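Local structure of alkaline phosphatase (Thermus thermophilus, 7KWD) at residues A128-G133 against L170-E175; R37-I42 against A132-G137; V414-D417 against P421-P424. The protein probably hydrolyses phosphate monoesters as a homodimeric alkaline phosphatase that binds zinc and magnesium ions. All coordinates share one frame; numbering follows the deposited sequence.

Contact 1 of 3, residues A128-G133 against L170-E175; sequences AAKEAG and LEFGAE
Lys130, in the last turn of helix 125-131, reaches over the ring of Phe172 at the end of helix 162-172 and on to the backbone just beyond it. The lysine and the phenylalanine run antiparallel, overlapping along their lengths. Lys130 CD lies 4.0 Å from the Phe172 ring centroid, displaced toward the rim, a CH-pi contact over the face; CB also touches the ring, 3.9 Å from Phe172 CZ. With CG trans to the backbone N (chi1 -177°), the chain leaves its helix toward Phe172, then bends at chi3 (-103°) and again at chi4. These bends bring Lys130 NZ to 2.9 Å from Gly173 O, a hydrogen bond that meets the carbonyl from well above its plane. Glu175 reaches across to meet it, forming a salt bridge of 3.5 Å between its OE1 and Lys130 NZ; the same OE1 also accepts the backbone N of Val136. Past Glu131, helix 125-131 ends in a Schellman motif: Gly133, with positive phi, bonds through its N to Lys130 O, and Lys134 N to Ala129 O, turning the chain into strand 135-140. One lysine thus combines a greasy flank on an aromatic face with a charged end shared by a carbonyl and a carboxylate, and its positive charge probably also suits the carbonyl-rich end of helix 162-172.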
ATOM      1  N   ALA A 128      31.307  -1.787   9.492  1.00 24.64           N
ATOM      2  CA  ALA A 128      32.270  -1.514   8.443  1.00 21.32           C
ATOM      3  C   ALA A 128      32.634  -0.040   8.393  1.00 26.67           C
ATOM      4  O   ALA A 128      33.785   0.312   8.151  1.00 24.21           O
ATOM      5  CB  ALA A 128      31.712  -1.938   7.086  1.00 24.27           C
ATOM      6  N   ALA A 129      31.645   0.837   8.584  1.00 26.61           N
ATOM      7  CA  ALA A 129      31.881   2.275   8.499  1.00 22.19           C
ATOM      8  C   ALA A 129      32.786   2.742   9.639  1.00 22.45           C
ATOM      9  O   ALA A 129      33.710   3.537   9.430  1.00 21.67           O
ATOM     10  CB  ALA A 129      30.539   3.019   8.553  1.00 21.78           C
ATOM     11  N   LYS A 130      32.527   2.255  10.844  1.00 26.45           N
ATOM     12  CA  LYS A 130      33.371   2.594  11.981  1.00 22.68           C
ATOM     13  C   LYS A 130      34.803   2.128  11.754  1.00 28.60           C
ATOM     14  O   LYS A 130      35.750   2.868  12.013  1.00 25.62           O
ATOM     15  CB  LYS A 130      32.805   1.983  13.259  1.00 26.24           C
ATOM     16  CG  LYS A 130      33.666   2.419  14.465  1.00 26.52           C
ATOM     17  CD  LYS A 130      33.119   1.923  15.788  1.00 33.84           C
ATOM     18  CE  LYS A 130      32.413   3.030  16.525  1.00 35.45           C
ATOM     19  NZ  LYS A 130      33.386   4.008  17.087  1.00 40.75           N
ATOM     20  N   GLU A 131      34.976   0.917  11.214  1.00 28.52           N
ATOM     21  CA  GLU A 131      36.328   0.432  10.928  1.00 29.35           C
ATOM     22  C   GLU A 131      37.049   1.316   9.927  1.00 32.66           C
ATOM     23  O   GLU A 131      38.283   1.355   9.922  1.00 29.77           O
ATOM     24  CB  GLU A 131      36.297  -1.012  10.404  1.00 28.11           C
ATOM     25  CG  GLU A 131      35.869  -2.014  11.489  1.00 27.70           C
ATOM     26  CD  GLU A 131      35.590  -3.411  10.944  1.00 45.32           C
ATOM     27  OE1 GLU A 131      36.020  -3.710   9.798  1.00 44.05           O
ATOM     28  OE2 GLU A 131      34.942  -4.197  11.684  1.00 37.20           O
ATOM     29  N   ALA A 132      36.304   2.004   9.071  1.00 29.55           N
ATOM     30  CA  ALA A 132      36.875   2.904   8.089  1.00 24.66           C
ATOM     31  C   ALA A 132      36.974   4.340   8.588  1.00 23.40           C
ATOM     32  O   ALA A 132      37.213   5.252   7.794  1.00 32.74           O
ATOM     33  CB  ALA A 132      36.045   2.872   6.814  1.00 30.92           C
ATOM     34  N   GLY A 133      36.743   4.562   9.873  1.00 27.03           N
ATOM     35  CA  GLY A 133      36.960   5.853  10.471  1.00 28.52           C
ATOM     36  C   GLY A 133      35.762   6.762  10.529  1.00 27.52           C
ATOM     37  O   GLY A 133      35.917   7.940  10.871  1.00 26.78           O
ATOM     38  N   LEU A 170      28.304  -0.830  24.289  1.00 28.04           N
ATOM     39  CA  LEU A 170      29.468  -0.265  24.966  1.00 21.59           C
ATOM     40  C   LEU A 170      30.760  -0.689  24.277  1.00 25.73           C
ATOM     41  O   LEU A 170      31.659   0.127  24.076  1.00 23.65           O
ATOM     42  CB  LEU A 170      29.472  -0.701  26.432  1.00 29.45           C
ATOM     43  CG  LEU A 170      30.644  -0.255  27.311  1.00 29.52           C
ATOM     44  CD1 LEU A 170      30.750   1.278  27.402  1.00 30.07           C
ATOM     45  CD2 LEU A 170      30.522  -0.871  28.721  1.00 29.02           C
ATOM     46  N   GLU A 171      30.871  -1.971  23.922  1.00 27.07           N
ATOM     47  CA  GLU A 171      32.091  -2.455  23.287  1.00 27.94           C
ATOM     48  C   GLU A 171      32.213  -1.920  21.865  1.00 28.89           C
ATOM     49  O   GLU A 171      33.310  -1.565  21.421  1.00 25.23           O
ATOM     50  CB  GLU A 171      32.120  -3.987  23.292  1.00 31.34           C
ATOM     51  CG  GLU A 171      33.459  -4.572  22.809  1.00 42.40           C
ATOM     52  CD  GLU A 171      33.391  -6.076  22.624  1.00 63.07           C
ATOM     53  OE1 GLU A 171      32.374  -6.670  23.062  1.00 58.80           O
ATOM     54  OE2 GLU A 171      34.340  -6.660  22.034  1.00 69.98           O
ATOM     55  N   PHE A 172      31.090  -1.815  21.141  1.00 26.35           N
ATOM     56  CA  PHE A 172      31.154  -1.260  19.789  1.00 25.56           C
ATOM     57  C   PHE A 172      31.642   0.178  19.812  1.00 26.31           C
ATOM     58  O   PHE A 172      32.479   0.575  18.991  1.00 23.99           O
ATOM     59  CB  PHE A 172      29.788  -1.350  19.108  1.00 23.35           C
ATOM     60  CG  PHE A 172      29.793  -0.828  17.685  1.00 24.86           C
ATOM     61  CD1 PHE A 172      30.395  -1.548  16.655  1.00 28.75           C
ATOM     62  CD2 PHE A 172      29.227   0.398  17.388  1.00 29.44           C
ATOM     63  CE1 PHE A 172      30.404  -1.047  15.337  1.00 27.85           C
ATOM     64  CE2 PHE A 172      29.232   0.913  16.069  1.00 32.47           C
ATOM     65  CZ  PHE A 172      29.823   0.189  15.052  1.00 28.49           C
ATOM     66  N   GLY A 173      31.154   0.968  20.758  1.00 25.60           N
ATOM     67  CA  GLY A 173      31.656   2.317  20.931  1.00 22.87           C
ATOM     68  C   GLY A 173      31.156   3.380  19.970  1.00 22.75           C
ATOM     69  O   GLY A 173      31.915   4.297  19.616  1.00 25.59           O
ATOM     70  N   ALA A 174      29.891   3.319  19.554  1.00 23.57           N
ATOM     71  CA  ALA A 174      29.390   4.369  18.663  1.00 26.72           C
ATOM     72  C   ALA A 174      29.421   5.713  19.377  1.00 30.29           C
ATOM     73  O   ALA A 174      29.278   5.791  20.607  1.00 25.48           O
ATOM     74  CB  ALA A 174      27.969   4.068  18.184  1.00 25.01           C
ATOM     75  N   GLU A 175      29.582   6.783  18.591  1.00 24.37           N
ATOM     76  CA  GLU A 175      29.750   8.099  19.184  1.00 26.72           C
ATOM     77  C   GLU A 175      28.467   8.614  19.810  1.00 25.43           C
ATOM     78  O   GLU A 175      28.524   9.391  20.776  1.00 26.93           O
ATOM     79  CB  GLU A 175      30.276   9.081  18.130  1.00 25.78           C
ATOM     80  CG  GLU A 175      31.804   9.011  17.903  1.00 25.60           C
ATOM     81  CD  GLU A 175      32.286   7.814  17.035  1.00 34.10           C
ATOM     82  OE1 GLU A 175      31.468   6.933  16.605  1.00 28.76           O
ATOM     83  OE2 GLU A 175      33.516   7.757  16.788  1.00 35.92           O
TER

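Contact 2 of 3, residues R37-I42 against A132-G137; sequences RYRNLI and AGKAVG
Lys134 donates a direct hydrogen bond to Arg39 O: NZ lies 2.8 Å from Arg39 O, in the carbonyl plane and on a lone pair, with a C=O...N angle of 130°. The lysine turns once, at chi2 (-76°), and then runs fully extended, so that the ammonium group arrives at the end of a straight arm. A second, water-mediated link runs to the preceding peptide. Water 1 accepts from Lys134 NZ at 3.2 Å and donates to Tyr38 O at 3.3 Å, so the same nitrogen serves two successive carbonyls, one directly and one through solvent. A weak hydrogen bond to Gly263 O adds a third acceptor.

Gly263 lies just ahead of strand 265-271, which in the alkaline phosphatase core runs between strands 40-46 and 135-140 and pairs in parallel with both. Those two strands do not pair with each other; the lysine links the residues that lead into them. With an alanine in place of Lys134, the carbonyl of Arg39 would probably lose this donor and the water its hold on this side, leaving the entry to strand 40-46 less firmly tied.

Beyond these bonds the side chains meet little: Arg39 CG lies 3.5 Å from Lys134 NZ. As for charge, the two chains pass at a slant and Arg39 bends at chi3 (44°), which keeps its NE 5.6 Å from Lys134 NZ. The arginine is instead engaged by Asp309 in a salt bridge, which probably eases any repulsion between the two positive ends, while Asn40 OD1 lies over one face of its guanidinium.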
ATOM      1  N   ARG A  37      29.517   9.690  -5.137  1.00 23.78           N
ATOM      2  CA  ARG A  37      30.202   9.300  -3.913  1.00 27.41           C
ATOM      3  C   ARG A  37      29.991  10.379  -2.862  1.00 30.81           C
ATOM      4  O   ARG A  37      29.713  11.531  -3.186  1.00 27.00           O
ATOM      5  CB  ARG A  37      31.661   9.071  -4.156  1.00 27.36           C
ATOM      6  CG  ARG A  37      31.931   7.845  -4.999  1.00 38.56           C
ATOM      7  CD  ARG A  37      33.150   8.101  -5.861  1.00 52.80           C
ATOM      8  NE  ARG A  37      33.319   7.216  -7.019  1.00 49.42           N
ATOM      9  CZ  ARG A  37      34.325   6.352  -7.161  1.00 51.09           C
ATOM     10  NH1 ARG A  37      35.228   6.211  -6.196  1.00 55.90           N
ATOM     11  NH2 ARG A  37      34.417   5.618  -8.254  1.00 40.32           N
ATOM     12  N   TYR A  38      30.079   9.967  -1.596  1.00 24.41           N
ATOM     13  CA  TYR A  38      29.741  10.806  -0.472  1.00 29.64           C
ATOM     14  C   TYR A  38      30.706  10.492   0.652  1.00 27.10           C
ATOM     15  O   TYR A  38      31.322   9.426   0.675  1.00 25.43           O
ATOM     16  CB  TYR A  38      28.289  10.569  -0.014  1.00 23.64           C
ATOM     17  CG  TYR A  38      27.274  10.879  -1.075  1.00 23.78           C
ATOM     18  CD1 TYR A  38      26.752  12.151  -1.217  1.00 22.20           C
ATOM     19  CD2 TYR A  38      26.831   9.884  -1.930  1.00 25.47           C
ATOM     20  CE1 TYR A  38      25.796  12.420  -2.200  1.00 30.23           C
ATOM     21  CE2 TYR A  38      25.906  10.137  -2.914  1.00 26.99           C
ATOM     22  CZ  TYR A  38      25.388  11.399  -3.052  1.00 27.18           C
ATOM     23  OH  TYR A  38      24.464  11.637  -4.032  1.00 27.20           O
ATOM     24  N   ARG A  39      30.831  11.448   1.579  1.00 27.12           N
ATOM     25  CA  ARG A  39      31.586  11.249   2.806  1.00 28.57           C
ATOM     26  C   ARG A  39      30.704  10.869   3.987  1.00 28.74           C
ATOM     27  O   ARG A  39      31.169  10.175   4.893  1.00 26.84           O
ATOM     28  CB  ARG A  39      32.384  12.511   3.192  1.00 32.60           C
ATOM     29  CG  ARG A  39      33.634  12.173   4.069  1.00 43.81           C
ATOM     30  CD  ARG A  39      34.427  13.408   4.576  1.00 48.26           C
ATOM     31  NE  ARG A  39      33.503  14.417   5.051  1.00 49.83           N
ATOM     32  CZ  ARG A  39      33.553  15.020   6.235  1.00 48.96           C
ATOM     33  NH1 ARG A  39      34.529  14.747   7.095  1.00 44.95           N
ATOM     34  NH2 ARG A  39      32.600  15.913   6.538  1.00 45.90           N
ATOM     35  N   ASN A  40      29.453  11.326   4.004  1.00 27.85           N
ATOM     36  CA  ASN A  40      28.548  11.104   5.125  1.00 23.21           C
ATOM     37  C   ASN A  40      27.264  10.458   4.616  1.00 23.68           C
ATOM     38  O   ASN A  40      26.838  10.685   3.486  1.00 25.28           O
ATOM     39  CB  ASN A  40      28.206  12.403   5.851  1.00 27.04           C
ATOM     40  CG  ASN A  40      29.431  13.174   6.280  1.00 26.15           C
ATOM     41  OD1 ASN A  40      30.365  12.620   6.864  1.00 27.61           O
ATOM     42  ND2 ASN A  40      29.439  14.460   5.989  1.00 31.96           N
ATOM     43  N   LEU A  41      26.639   9.667   5.486  1.00 22.76           N
ATOM     44  CA  LEU A  41      25.447   8.899   5.140  1.00 19.42           C
ATOM     45  C   LEU A  41      24.494   9.006   6.310  1.00 24.76           C
ATOM     46  O   LEU A  41      24.863   8.679   7.443  1.00 21.10           O
ATOM     47  CB  LEU A  41      25.793   7.432   4.886  1.00 22.03           C
ATOM     48  CG  LEU A  41      24.625   6.488   4.631  1.00 26.03           C
ATOM     49  CD1 LEU A  41      23.970   6.817   3.307  1.00 24.28           C
ATOM     50  CD2 LEU A  41      25.138   5.057   4.647  1.00 23.77           C
ATOM     51  N   ILE A  42      23.273   9.425   6.032  1.00 22.48           N
ATOM     52  CA  ILE A  42      22.184   9.406   7.008  1.00 22.79           C
ATOM     53  C   ILE A  42      21.142   8.447   6.477  1.00 24.04           C
ATOM     54  O   ILE A  42      20.747   8.556   5.304  1.00 23.23           O
ATOM     55  CB  ILE A  42      21.574  10.804   7.226  1.00 21.10           C
ATOM     56  CG1 ILE A  42      22.673  11.804   7.582  1.00 27.58           C
ATOM     57  CG2 ILE A  42      20.528  10.737   8.312  1.00 26.77           C
ATOM     58  CD1 ILE A  42      22.239  13.236   7.637  1.00 27.17           C
ATOM     59  N   ALA A 132      36.304   2.004   9.071  1.00 29.55           N
ATOM     60  CA  ALA A 132      36.875   2.904   8.089  1.00 24.66           C
ATOM     61  C   ALA A 132      36.974   4.340   8.588  1.00 23.40           C
ATOM     62  O   ALA A 132      37.213   5.252   7.794  1.00 32.74           O
ATOM     63  CB  ALA A 132      36.045   2.872   6.814  1.00 30.92           C
ATOM     64  N   GLY A 133      36.743   4.562   9.873  1.00 27.03           N
ATOM     65  CA  GLY A 133      36.960   5.853  10.471  1.00 28.52           C
ATOM     66  C   GLY A 133      35.762   6.762  10.529  1.00 27.52           C
ATOM     67  O   GLY A 133      35.917   7.940  10.871  1.00 26.78           O
ATOM     68  N   LYS A 134      34.573   6.284  10.184  1.00 26.85           N
ATOM     69  CA  LYS A 134      33.394   7.126  10.342  1.00 23.78           C
ATOM     70  C   LYS A 134      32.911   7.056  11.788  1.00 27.30           C
ATOM     71  O   LYS A 134      32.906   5.988  12.392  1.00 25.38           O
ATOM     72  CB  LYS A 134      32.266   6.680   9.398  1.00 28.37           C
ATOM     73  CG  LYS A 134      32.661   6.459   7.887  1.00 25.25           C
ATOM     74  CD  LYS A 134      32.826   7.750   7.142  1.00 28.70           C
ATOM     75  CE  LYS A 134      33.426   7.512   5.720  1.00 25.18           C
ATOM     76  NZ  LYS A 134      33.533   8.769   4.988  1.00 31.80           N
ATOM     77  N   ALA A 135      32.498   8.200  12.336  1.00 23.25           N
ATOM     78  CA  ALA A 135      31.676   8.224  13.533  1.00 28.86           C
ATOM     79  C   ALA A 135      30.306   7.614  13.237  1.00 28.26           C
ATOM     80  O   ALA A 135      29.806   7.662  12.108  1.00 27.88           O
ATOM     81  CB  ALA A 135      31.515   9.658  14.033  1.00 29.42           C
ATOM     82  N   VAL A 136      29.707   7.009  14.262  1.00 23.72           N
ATOM     83  CA  VAL A 136      28.440   6.302  14.137  1.00 22.50           C
ATOM     84  C   VAL A 136      27.466   6.861  15.164  1.00 23.57           C
ATOM     85  O   VAL A 136      27.830   7.051  16.335  1.00 21.61           O
ATOM     86  CB  VAL A 136      28.618   4.782  14.344  1.00 24.72           C
ATOM     87  CG1 VAL A 136      27.271   4.048  14.306  1.00 22.26           C
ATOM     88  CG2 VAL A 136      29.553   4.213  13.324  1.00 25.78           C
ATOM     89  N   GLY A 137      26.234   7.100  14.722  1.00 23.56           N
ATOM     90  CA  GLY A 137      25.153   7.492  15.620  1.00 22.12           C
ATOM     91  C   GLY A 137      23.923   6.644  15.377  1.00 22.65           C
ATOM     92  O   GLY A 137      23.606   6.306  14.246  1.00 23.86           O
TER
HETATM   93  O   HOH W   1      33.566   7.505   2.081  1.00 35.81           O

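Contact 3 of 3, residues V414-D417 against P421-P424; sequences VQRD and PDRP
Asp422 turns its carboxylate back onto Arg416 and Asp417, on the side of the loop that is tight in its bonds yet open to solvent at Arg416. A chi1 of 56° swings the group over the two peptide N-H groups: OD1 takes Arg416 N at 2.9 Å on the syn lone pair and Asp417 N at 3.0 Å from above the carboxylate plane. OD2 is gripped side-on by the guanidinium of Arg416, with NE at 2.9 Å and NH2 at 3.0 Å. Arg423 stacks flat on Arg416, guanidinium centres 3.5 Å apart and planes at 11°, while its NH1 bonds to Val414 O at 2.9 Å. Arg416, Asp422 and Arg423 form a salt-bridge network, its Arg423 link to Asp422 long, that closes the loop between helix 406-412 and strand 426-428. The stacked charges are probably balanced by Asp422, by Glu381 on Arg423 and by Glu378 on Arg416.

The other flank is buried but looser in contact. Gln415 runs alongside Pro421, its NE2 3.8 Å from Pro421 CG and bonded to Asp417 O, while its OE1 goes to Tyr326. Water 2 joins Gln415 N to Pro424 O, and Val414 and Gln415 pack against Arg400 and Val399 of the second subunit.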
ATOM      1  N   VAL A 414     -15.237   1.553  16.025  1.00 33.60           N
ATOM      2  CA  VAL A 414     -15.467   1.519  14.591  1.00 36.78           C
ATOM      3  C   VAL A 414     -16.568   2.498  14.220  1.00 36.26           C
ATOM      4  O   VAL A 414     -17.474   2.785  15.002  1.00 33.54           O
ATOM      5  CB  VAL A 414     -15.810   0.082  14.155  1.00 29.29           C
ATOM      6  CG1 VAL A 414     -17.107  -0.360  14.805  1.00 38.78           C
ATOM      7  CG2 VAL A 414     -15.960  -0.054  12.667  1.00 32.22           C
ATOM      8  N   GLN A 415     -16.459   3.035  13.012  1.00 35.93           N
ATOM      9  CA  GLN A 415     -17.529   3.772  12.364  1.00 32.77           C
ATOM     10  C   GLN A 415     -18.846   3.022  12.445  1.00 31.76           C
ATOM     11  O   GLN A 415     -18.919   1.823  12.148  1.00 32.60           O
ATOM     12  CB  GLN A 415     -17.161   4.001  10.892  1.00 32.91           C
ATOM     13  CG  GLN A 415     -18.080   4.960  10.104  1.00 39.64           C
ATOM     14  CD  GLN A 415     -17.935   4.814   8.588  1.00 36.61           C
ATOM     15  OE1 GLN A 415     -16.923   4.308   8.085  1.00 31.42           O
ATOM     16  NE2 GLN A 415     -18.950   5.249   7.853  1.00 29.15           N
ATOM     17  N   ARG A 416     -19.890   3.740  12.837  1.00 30.99           N
ATOM     18  CA  ARG A 416     -21.248   3.201  12.879  1.00 35.41           C
ATOM     19  C   ARG A 416     -22.191   3.887  11.899  1.00 35.00           C
ATOM     20  O   ARG A 416     -23.111   3.251  11.382  1.00 37.70           O
ATOM     21  CB  ARG A 416     -21.837   3.345  14.295  1.00 36.06           C
ATOM     22  CG  ARG A 416     -21.085   2.640  15.387  1.00 38.90           C
ATOM     23  CD  ARG A 416     -21.615   3.079  16.741  1.00 43.80           C
ATOM     24  NE  ARG A 416     -21.329   4.496  16.963  1.00 50.50           N
ATOM     25  CZ  ARG A 416     -21.819   5.234  17.961  1.00 50.97           C
ATOM     26  NH1 ARG A 416     -22.648   4.704  18.860  1.00 52.71           N
ATOM     27  NH2 ARG A 416     -21.472   6.509  18.058  1.00 47.88           N
ATOM     28  N   ASP A 417     -21.980   5.165  11.622  1.00 36.32           N
ATOM     29  CA  ASP A 417     -22.878   5.943  10.775  1.00 36.58           C
ATOM     30  C   ASP A 417     -22.404   5.805   9.334  1.00 38.76           C
ATOM     31  O   ASP A 417     -21.447   6.463   8.912  1.00 35.10           O
ATOM     32  CB  ASP A 417     -22.877   7.393  11.247  1.00 37.28           C
ATOM     33  CG  ASP A 417     -23.888   8.251  10.536  1.00 35.44           C
ATOM     34  OD1 ASP A 417     -24.315   7.922   9.400  1.00 38.75           O
ATOM     35  OD2 ASP A 417     -24.237   9.288  11.122  1.00 43.70           O
ATOM     36  N   PRO A 421     -19.150   9.338   8.490  1.00 37.24           N
ATOM     37  CA  PRO A 421     -18.421   8.773   9.634  1.00 38.11           C
ATOM     38  C   PRO A 421     -18.643   9.572  10.908  1.00 38.79           C
ATOM     39  O   PRO A 421     -18.466  10.797  10.942  1.00 36.10           O
ATOM     40  CB  PRO A 421     -16.952   8.815   9.180  1.00 33.65           C
ATOM     41  CG  PRO A 421     -17.030   8.546   7.718  1.00 33.34           C
ATOM     42  CD  PRO A 421     -18.362   9.219   7.237  1.00 31.59           C
ATOM     43  N   ASP A 422     -19.076   8.862  11.955  1.00 38.40           N
ATOM     44  CA  ASP A 422     -19.096   9.402  13.306  1.00 36.94           C
ATOM     45  C   ASP A 422     -17.804   9.126  14.043  1.00 34.97           C
ATOM     46  O   ASP A 422     -17.495   9.812  15.023  1.00 32.28           O
ATOM     47  CB  ASP A 422     -20.267   8.822  14.104  1.00 34.42           C
ATOM     48  CG  ASP A 422     -20.267   7.290  14.153  1.00 40.10           C
ATOM     49  OD1 ASP A 422     -19.914   6.624  13.142  1.00 31.89           O
ATOM     50  OD2 ASP A 422     -20.655   6.757  15.221  1.00 42.16           O
ATOM     51  N   ARG A 423     -17.064   8.119  13.603  1.00 36.03           N
ATOM     52  CA  ARG A 423     -15.729   7.796  14.084  1.00 33.81           C
ATOM     53  C   ARG A 423     -14.878   7.498  12.866  1.00 32.96           C
ATOM     54  O   ARG A 423     -15.410   7.231  11.776  1.00 30.73           O
ATOM     55  CB  ARG A 423     -15.772   6.614  15.055  1.00 36.60           C
ATOM     56  CG  ARG A 423     -16.906   6.730  16.069  1.00 36.67           C
ATOM     57  CD  ARG A 423     -17.244   5.352  16.529  1.00 44.78           C
ATOM     58  NE  ARG A 423     -18.017   5.351  17.758  1.00 49.26           N
ATOM     59  CZ  ARG A 423     -18.467   4.240  18.323  1.00 40.20           C
ATOM     60  NH1 ARG A 423     -18.227   3.071  17.746  1.00 34.74           N
ATOM     61  NH2 ARG A 423     -19.159   4.296  19.451  1.00 46.18           N
ATOM     62  N   PRO A 424     -13.555   7.554  12.992  1.00 28.24           N
ATOM     63  CA  PRO A 424     -12.707   7.512  11.796  1.00 27.12           C
ATOM     64  C   PRO A 424     -12.983   6.292  10.934  1.00 26.52           C
ATOM     65  O   PRO A 424     -12.961   5.165  11.415  1.00 33.38           O
ATOM     66  CB  PRO A 424     -11.284   7.490  12.367  1.00 26.42           C
ATOM     67  CG  PRO A 424     -11.391   8.194  13.696  1.00 30.51           C
ATOM     68  CD  PRO A 424     -12.764   7.763  14.229  1.00 30.69           C
TER
HETATM   69  O   HOH W   2     -14.061   2.460  11.080  1.00 29.72           O

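In the fold
From the N terminus, the start of strand 40-46 opens contact 2, whose long loop closes only at 132-137, where strand 135-140 begins. Contact 1 opens on 128-133, before that closure is complete, and closes at 170-175 beyond helix 162-172; the two overlap at Ala132 and Gly133 and follow one another rather than nest. Contact 2 links the starts of strands 40-46 and 135-140 across the line of 265-271, and contact 1 the ends of helices 125-131 and 162-172, their centres 11 Å apart. Contact 3 comes much later, closing a short loop beside the second subunit, across the chain's centre, about 40 Å from contact 1 and 32 Å from contact 2 between nearest atoms.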